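Local coordinates for putative uncharacterized protein (Mycobacterium avium, PDB 2Z6V) that probably transfers a sulfuryl group from PAPS to an acceptor substrate, at residues A[105-115]-A[244-253]. Numbering follows the deposited sequence.
Sequences VERPLIVLGMP and SWSLKMPSHS. With PLM (palmitic acid), chain C.
Strands 109-113 and 244-248 are the central and adjoining strands of the five-stranded parallel sheet at the core of the sulfotransferase fold, and L109, I110 and V111 pair with S246, L247 and K248. The ladder starts at L109 N, which gives its hydrogen to W245 O at 2.8 Å; L109 O in turn takes L247 N, and V111 N reaches L247 O. V111 O accepts M249 N at 3.1 Å. Before the ladder, one water bridges E106 O and W245 N, and a second joins E106 O to S244 OG.

On one sheet face V111 and K248 run side by side, K248 CG 3.9 Å from V111 CB. The lysine chain, extended until a bend at chi3 (77°), carries NZ to a hydrogen bond with T119 OG1, with the K248 side chain about 4 Å from a bound sulfate. I110, on the other face, sends CG2 against CD2 of H252 from the 3-10 segment 250-252 at 3.5 Å, the two side chains crossing at about a right angle; the imidazole is fixed by Y227 at ND1 and D191 at NE2. Ahead of the strand pairing, V105 CG1 lies 3.7 Å from W245 CD1.

Past the strands, the 3-10 turn folds back over L112, whose CB packs on H252 CB. G113 N uses an in-plane lone pair of P250 O, and the P115 and P250 rings meet through their CB atoms beside the palmitic acid chain. Backbone bonding thus continues into the turn, tying the prolines that touch the lipid to the strand bearing K248, where the sulfate may mark an anion pocket, probably the sulfuryl donor's as in the family.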
ATOM      1  N   VAL A 105      11.871 -12.902  10.083  1.00 39.38           N
ATOM      2  CA  VAL A 105      11.842 -11.720   9.225  1.00 40.03           C
ATOM      3  C   VAL A 105      12.415 -10.663  10.169  1.00 41.82           C
ATOM      4  O   VAL A 105      11.681 -10.032  10.936  1.00 40.14           O
ATOM      5  CB  VAL A 105      10.399 -11.331   8.825  1.00 39.96           C
ATOM      6  CG1 VAL A 105      10.405 -10.014   8.032  1.00 35.34           C
ATOM      7  CG2 VAL A 105       9.774 -12.448   8.007  1.00 38.70           C
ATOM      8  N   GLU A 106      13.731 -10.477  10.117  1.00 44.45           N
ATOM      9  CA  GLU A 106      14.385  -9.541  11.028  1.00 47.17           C
ATOM     10  C   GLU A 106      14.635  -8.108  10.586  1.00 45.82           C
ATOM     11  O   GLU A 106      15.076  -7.838   9.470  1.00 45.61           O
ATOM     12  CB  GLU A 106      15.708 -10.142  11.521  1.00 49.03           C
ATOM     13  CG  GLU A 106      15.529 -11.453  12.271  1.00 54.92           C
ATOM     14  CD  GLU A 106      16.835 -12.034  12.781  1.00 58.10           C
ATOM     15  OE1 GLU A 106      17.784 -12.172  11.973  1.00 59.04           O
ATOM     16  OE2 GLU A 106      16.904 -12.362  13.988  1.00 58.97           O
ATOM     17  N   ARG A 107      14.342  -7.201  11.509  1.00 45.26           N
ATOM     18  CA  ARG A 107      14.548  -5.779  11.327  1.00 45.22           C
ATOM     19  C   ARG A 107      14.148  -5.254   9.959  1.00 42.47           C
ATOM     20  O   ARG A 107      14.939  -4.605   9.275  1.00 42.76           O
ATOM     21  CB  ARG A 107      16.016  -5.456  11.606  1.00 48.24           C
ATOM     22  CG  ARG A 107      16.446  -5.861  13.001  1.00 53.06           C
ATOM     23  CD  ARG A 107      17.929  -5.671  13.219  1.00 58.23           C
ATOM     24  NE  ARG A 107      18.288  -5.901  14.615  1.00 63.37           N
ATOM     25  CZ  ARG A 107      19.535  -5.912  15.078  1.00 65.95           C
ATOM     26  NH1 ARG A 107      19.763  -6.127  16.370  1.00 66.79           N
ATOM     27  NH2 ARG A 107      20.555  -5.715  14.251  1.00 65.58           N
ATOM     28  N   PRO A 108      12.906  -5.524   9.543  1.00 39.48           N
ATOM     29  CA  PRO A 108      12.452  -5.045   8.237  1.00 37.49           C
ATOM     30  C   PRO A 108      12.443  -3.521   8.181  1.00 35.80           C
ATOM     31  O   PRO A 108      12.081  -2.856   9.148  1.00 36.72           O
ATOM     32  CB  PRO A 108      11.050  -5.634   8.127  1.00 37.78           C
ATOM     33  CG  PRO A 108      10.595  -5.669   9.558  1.00 37.59           C
ATOM     34  CD  PRO A 108      11.819  -6.212  10.257  1.00 38.10           C
ATOM     35  N   LEU A 109      12.857  -2.978   7.047  1.00 32.52           N
ATOM     36  CA  LEU A 109      12.883  -1.542   6.844  1.00 31.46           C
ATOM     37  C   LEU A 109      11.478  -1.214   6.358  1.00 29.17           C
ATOM     38  O   LEU A 109      11.072  -1.689   5.304  1.00 30.47           O
ATOM     39  CB  LEU A 109      13.925  -1.220   5.777  1.00 33.76           C
ATOM     40  CG  LEU A 109      14.498   0.186   5.682  1.00 36.42           C
ATOM     41  CD1 LEU A 109      14.890   0.693   7.065  1.00 37.77           C
ATOM     42  CD2 LEU A 109      15.705   0.143   4.751  1.00 36.34           C
ATOM     43  N   ILE A 110      10.733  -0.421   7.124  1.00 25.94           N
ATOM     44  CA  ILE A 110       9.352  -0.099   6.766  1.00 25.49           C
ATOM     45  C   ILE A 110       9.029   1.390   6.661  1.00 26.27           C
ATOM     46  O   ILE A 110       9.228   2.142   7.617  1.00 29.07           O
ATOM     47  CB  ILE A 110       8.370  -0.719   7.786  1.00 24.57           C
ATOM     48  CG1 ILE A 110       8.654  -2.214   7.948  1.00 24.27           C
ATOM     49  CG2 ILE A 110       6.937  -0.509   7.323  1.00 24.99           C
ATOM     50  CD1 ILE A 110       7.702  -2.931   8.898  1.00 21.55           C
ATOM     51  N   VAL A 111       8.507   1.805   5.507  1.00 25.49           N
ATOM     52  CA  VAL A 111       8.145   3.209   5.275  1.00 26.01           C
ATOM     53  C   VAL A 111       6.652   3.433   5.540  1.00 26.53           C
ATOM     54  O   VAL A 111       5.805   2.728   4.998  1.00 26.72           O
ATOM     55  CB  VAL A 111       8.459   3.641   3.817  1.00 26.24           C
ATOM     56  CG1 VAL A 111       8.049   5.097   3.604  1.00 25.17           C
ATOM     57  CG2 VAL A 111       9.936   3.448   3.522  1.00 23.87           C
ATOM     58  N   LEU A 112       6.337   4.422   6.369  1.00 26.03           N
ATOM     59  CA  LEU A 112       4.952   4.710   6.722  1.00 26.19           C
ATOM     60  C   LEU A 112       4.699   6.207   6.788  1.00 25.86           C
ATOM     61  O   LEU A 112       5.620   7.006   6.638  1.00 26.70           O
ATOM     62  CB  LEU A 112       4.631   4.069   8.076  1.00 27.90           C
ATOM     63  CG  LEU A 112       5.564   4.455   9.236  1.00 30.42           C
ATOM     64  CD1 LEU A 112       5.141   5.798   9.827  1.00 27.10           C
ATOM     65  CD2 LEU A 112       5.524   3.377  10.310  1.00 29.81           C
ATOM     66  N   GLY A 113       3.448   6.583   7.021  1.00 26.62           N
ATOM     67  CA  GLY A 113       3.103   7.992   7.105  1.00 28.48           C
ATOM     68  C   GLY A 113       1.806   8.279   6.375  1.00 29.11           C
ATOM     69  O   GLY A 113       0.942   7.410   6.275  1.00 29.87           O
ATOM     70  N   MET A 114       1.658   9.496   5.868  1.00 28.99           N
ATOM     71  CA  MET A 114       0.446   9.850   5.136  1.00 29.66           C
ATOM     72  C   MET A 114       0.583   9.398   3.689  1.00 29.53           C
ATOM     73  O   MET A 114       1.693   9.172   3.192  1.00 27.97           O
ATOM     74  CB  MET A 114       0.234  11.363   5.102  1.00 29.70           C
ATOM     75  CG  MET A 114       0.209  12.083   6.428  1.00 33.61           C
ATOM     76  SD  MET A 114      -0.017  13.870   6.168  1.00 36.05           S
ATOM     77  CE  MET A 114       1.624  14.333   5.546  1.00 29.24           C
ATOM     78  N   PRO A 115      -0.554   9.232   2.995  1.00 30.35           N
ATOM     79  CA  PRO A 115      -0.446   8.823   1.592  1.00 29.50           C
ATOM     80  C   PRO A 115      -0.107  10.101   0.818  1.00 29.95           C
ATOM     81  O   PRO A 115      -0.297  11.207   1.332  1.00 29.26           O
ATOM     82  CB  PRO A 115      -1.845   8.296   1.278  1.00 28.62           C
ATOM     83  CG  PRO A 115      -2.723   9.126   2.171  1.00 27.82           C
ATOM     84  CD  PRO A 115      -1.950   9.154   3.469  1.00 26.75           C
ATOM     85  N   SER A 244      17.103  -8.945   3.470  1.00 30.67           N
ATOM     86  CA  SER A 244      16.526  -8.082   4.493  1.00 32.08           C
ATOM     87  C   SER A 244      15.394  -7.323   3.801  1.00 31.54           C
ATOM     88  O   SER A 244      15.600  -6.695   2.759  1.00 32.74           O
ATOM     89  CB  SER A 244      17.581  -7.104   5.020  1.00 33.29           C
ATOM     90  OG  SER A 244      17.021  -6.224   5.981  1.00 38.63           O
ATOM     91  N   TRP A 245      14.203  -7.371   4.379  1.00 29.15           N
ATOM     92  CA  TRP A 245      13.055  -6.716   3.772  1.00 28.86           C
ATOM     93  C   TRP A 245      12.972  -5.187   3.808  1.00 28.63           C
ATOM     94  O   TRP A 245      13.339  -4.539   4.784  1.00 29.17           O
ATOM     95  CB  TRP A 245      11.751  -7.290   4.354  1.00 27.25           C
ATOM     96  CG  TRP A 245      11.443  -8.686   3.893  1.00 25.76           C
ATOM     97  CD1 TRP A 245      11.703  -9.847   4.557  1.00 24.68           C
ATOM     98  CD2 TRP A 245      10.849  -9.065   2.642  1.00 26.88           C
ATOM     99  NE1 TRP A 245      11.312 -10.925   3.803  1.00 23.41           N
ATOM    100  CE2 TRP A 245      10.785 -10.475   2.621  1.00 25.63           C
ATOM    101  CE3 TRP A 245      10.366  -8.348   1.537  1.00 27.59           C
ATOM    102  CZ2 TRP A 245      10.257 -11.186   1.534  1.00 25.20           C
ATOM    103  CZ3 TRP A 245       9.840  -9.061   0.455  1.00 27.26           C
ATOM    104  CH2 TRP A 245       9.792 -10.464   0.467  1.00 23.44           C
ATOM    105  N   SER A 246      12.475  -4.632   2.710  1.00 28.43           N
ATOM    106  CA  SER A 246      12.254  -3.201   2.571  1.00 27.92           C
ATOM    107  C   SER A 246      10.770  -3.127   2.236  1.00 27.11           C
ATOM    108  O   SER A 246      10.354  -3.579   1.178  1.00 29.49           O
ATOM    109  CB  SER A 246      13.078  -2.624   1.425  1.00 27.01           C
ATOM    110  OG  SER A 246      12.652  -1.304   1.141  1.00 26.68           O
ATOM    111  N   LEU A 247       9.973  -2.574   3.138  1.00 26.66           N
ATOM    112  CA  LEU A 247       8.535  -2.512   2.918  1.00 26.32           C
ATOM    113  C   LEU A 247       7.986  -1.107   2.990  1.00 26.61           C
ATOM    114  O   LEU A 247       8.624  -0.208   3.546  1.00 25.75           O
ATOM    115  CB  LEU A 247       7.824  -3.378   3.951  1.00 24.56           C
ATOM    116  CG  LEU A 247       8.387  -4.792   4.050  1.00 24.15           C
ATOM    117  CD1 LEU A 247       7.894  -5.473   5.317  1.00 25.21           C
ATOM    118  CD2 LEU A 247       7.983  -5.563   2.810  1.00 22.88           C
ATOM    119  N   LYS A 248       6.792  -0.937   2.421  1.00 26.38           N
ATOM    120  CA  LYS A 248       6.111   0.347   2.407  1.00 26.10           C
ATOM    121  C   LYS A 248       4.593   0.216   2.364  1.00 26.86           C
ATOM    122  O   LYS A 248       4.050  -0.711   1.765  1.00 26.00           O
ATOM    123  CB  LYS A 248       6.564   1.188   1.208  1.00 26.87           C
ATOM    124  CG  LYS A 248       5.849   2.528   1.106  1.00 28.90           C
ATOM    125  CD  LYS A 248       6.480   3.475   0.094  1.00 32.44           C
ATOM    126  CE  LYS A 248       6.121   3.113  -1.340  1.00 36.02           C
ATOM    127  NZ  LYS A 248       6.636   4.125  -2.318  1.00 36.58           N
ATOM    128  N   MET A 249       3.929   1.165   3.016  1.00 27.33           N
ATOM    129  CA  MET A 249       2.476   1.279   3.065  1.00 26.20           C
ATOM    130  C   MET A 249       2.147   2.414   4.014  1.00 26.73           C
ATOM    131  O   MET A 249       2.410   2.328   5.211  1.00 26.09           O
ATOM    132  CB  MET A 249       1.796   0.003   3.560  1.00 25.07           C
ATOM    133  CG  MET A 249       0.281   0.159   3.596  1.00 25.67           C
ATOM    134  SD  MET A 249      -0.660  -1.310   4.027  1.00 30.62           S
ATOM    135  CE  MET A 249      -0.936  -1.066   5.783  1.00 29.20           C
ATOM    136  N   PRO A 250       1.577   3.508   3.486  1.00 27.44           N
ATOM    137  CA  PRO A 250       1.220   4.662   4.317  1.00 27.42           C
ATOM    138  C   PRO A 250       0.430   4.326   5.580  1.00 27.29           C
ATOM    139  O   PRO A 250       0.836   4.709   6.678  1.00 30.05           O
ATOM    140  CB  PRO A 250       0.439   5.554   3.351  1.00 27.56           C
ATOM    141  CG  PRO A 250       1.139   5.310   2.045  1.00 24.95           C
ATOM    142  CD  PRO A 250       1.371   3.802   2.053  1.00 25.91           C
ATOM    143  N   SER A 251      -0.679   3.601   5.440  1.00 26.42           N
ATOM    144  CA  SER A 251      -1.506   3.264   6.601  1.00 25.88           C
ATOM    145  C   SER A 251      -0.838   2.382   7.656  1.00 25.13           C
ATOM    146  O   SER A 251      -1.482   1.989   8.627  1.00 23.16           O
ATOM    147  CB  SER A 251      -2.851   2.646   6.173  1.00 24.13           C
ATOM    148  OG  SER A 251      -2.670   1.526   5.327  1.00 28.50           O
ATOM    149  N   HIS A 252       0.441   2.063   7.473  1.00 25.61           N
ATOM    150  CA  HIS A 252       1.156   1.294   8.488  1.00 26.69           C
ATOM    151  C   HIS A 252       1.170   2.236   9.697  1.00 28.15           C
ATOM    152  O   HIS A 252       1.203   1.807  10.847  1.00 28.28           O
ATOM    153  CB  HIS A 252       2.603   1.008   8.069  1.00 24.00           C
ATOM    154  CG  HIS A 252       2.791  -0.286   7.343  1.00 24.17           C
ATOM    155  ND1 HIS A 252       2.224  -1.469   7.766  1.00 24.90           N
ATOM    156  CD2 HIS A 252       3.551  -0.600   6.266  1.00 24.36           C
ATOM    157  CE1 HIS A 252       2.628  -2.454   6.982  1.00 24.06           C
ATOM    158  NE2 HIS A 252       3.437  -1.954   6.065  1.00 21.17           N
ATOM    159  N   SER A 253       1.145   3.534   9.411  1.00 29.25           N
ATOM    160  CA  SER A 253       1.138   4.562  10.446  1.00 31.87           C
ATOM    161  C   SER A 253      -0.126   4.432  11.294  1.00 33.10           C
ATOM    162  O   SER A 253      -0.084   4.523  12.515  1.00 34.87           O
ATOM    163  CB  SER A 253       1.182   5.948   9.798  1.00 32.14           C
ATOM    164  OG  SER A 253       0.165   6.077   8.819  1.00 29.54           O
TER
HETATM  165  C1  PLM C 700      -9.289   4.691   0.612  1.00 68.21           C
HETATM  166  O1  PLM C 700     -10.198   5.194   1.306  1.00 68.45           O
HETATM  167  O2  PLM C 700      -9.320   3.568   0.065  1.00 69.19           O
HETATM  168  C2  PLM C 700      -8.017   5.518   0.404  1.00 65.87           C
HETATM  169  C3  PLM C 700      -7.486   6.061   1.732  1.00 62.02           C
HETATM  170  C4  PLM C 700      -6.144   6.779   1.576  1.00 61.68           C
HETATM  171  C5  PLM C 700      -5.059   5.842   1.039  1.00 58.54           C
HETATM  172  C6  PLM C 700      -5.148   5.678  -0.479  1.00 59.44           C
HETATM  173  C7  PLM C 700      -4.274   4.511  -0.939  1.00 57.86           C
HETATM  174  C8  PLM C 700      -4.913   3.175  -0.557  1.00 58.29           C
HETATM  175  C9  PLM C 700      -3.840   2.194  -0.084  1.00 58.87           C
HETATM  176  CA  PLM C 700      -2.696   2.084  -1.094  1.00 60.30           C
HETATM  177  CB  PLM C 700      -1.429   1.526  -0.442  1.00 56.70           C
HETATM  178  CC  PLM C 700      -1.042   2.385   0.763  1.00 55.57           C
HETATM  179  CD  PLM C 700      -1.890   2.026   1.985  1.00 57.27           C
HETATM  180  CE  PLM C 700      -1.925   3.152   3.021  1.00 52.86           C
HETATM  181  CF  PLM C 700      -2.631   4.379   2.440  1.00 53.76           C
HETATM  182  CG  PLM C 700      -2.817   5.478   3.488  1.00 50.34           C
HETATM  183  O   HOH W   1      13.944  -8.851   6.820  1.00 36.04           O
HETATM  184  O   HOH W   2      17.429  -8.130   8.080  1.00 44.12           O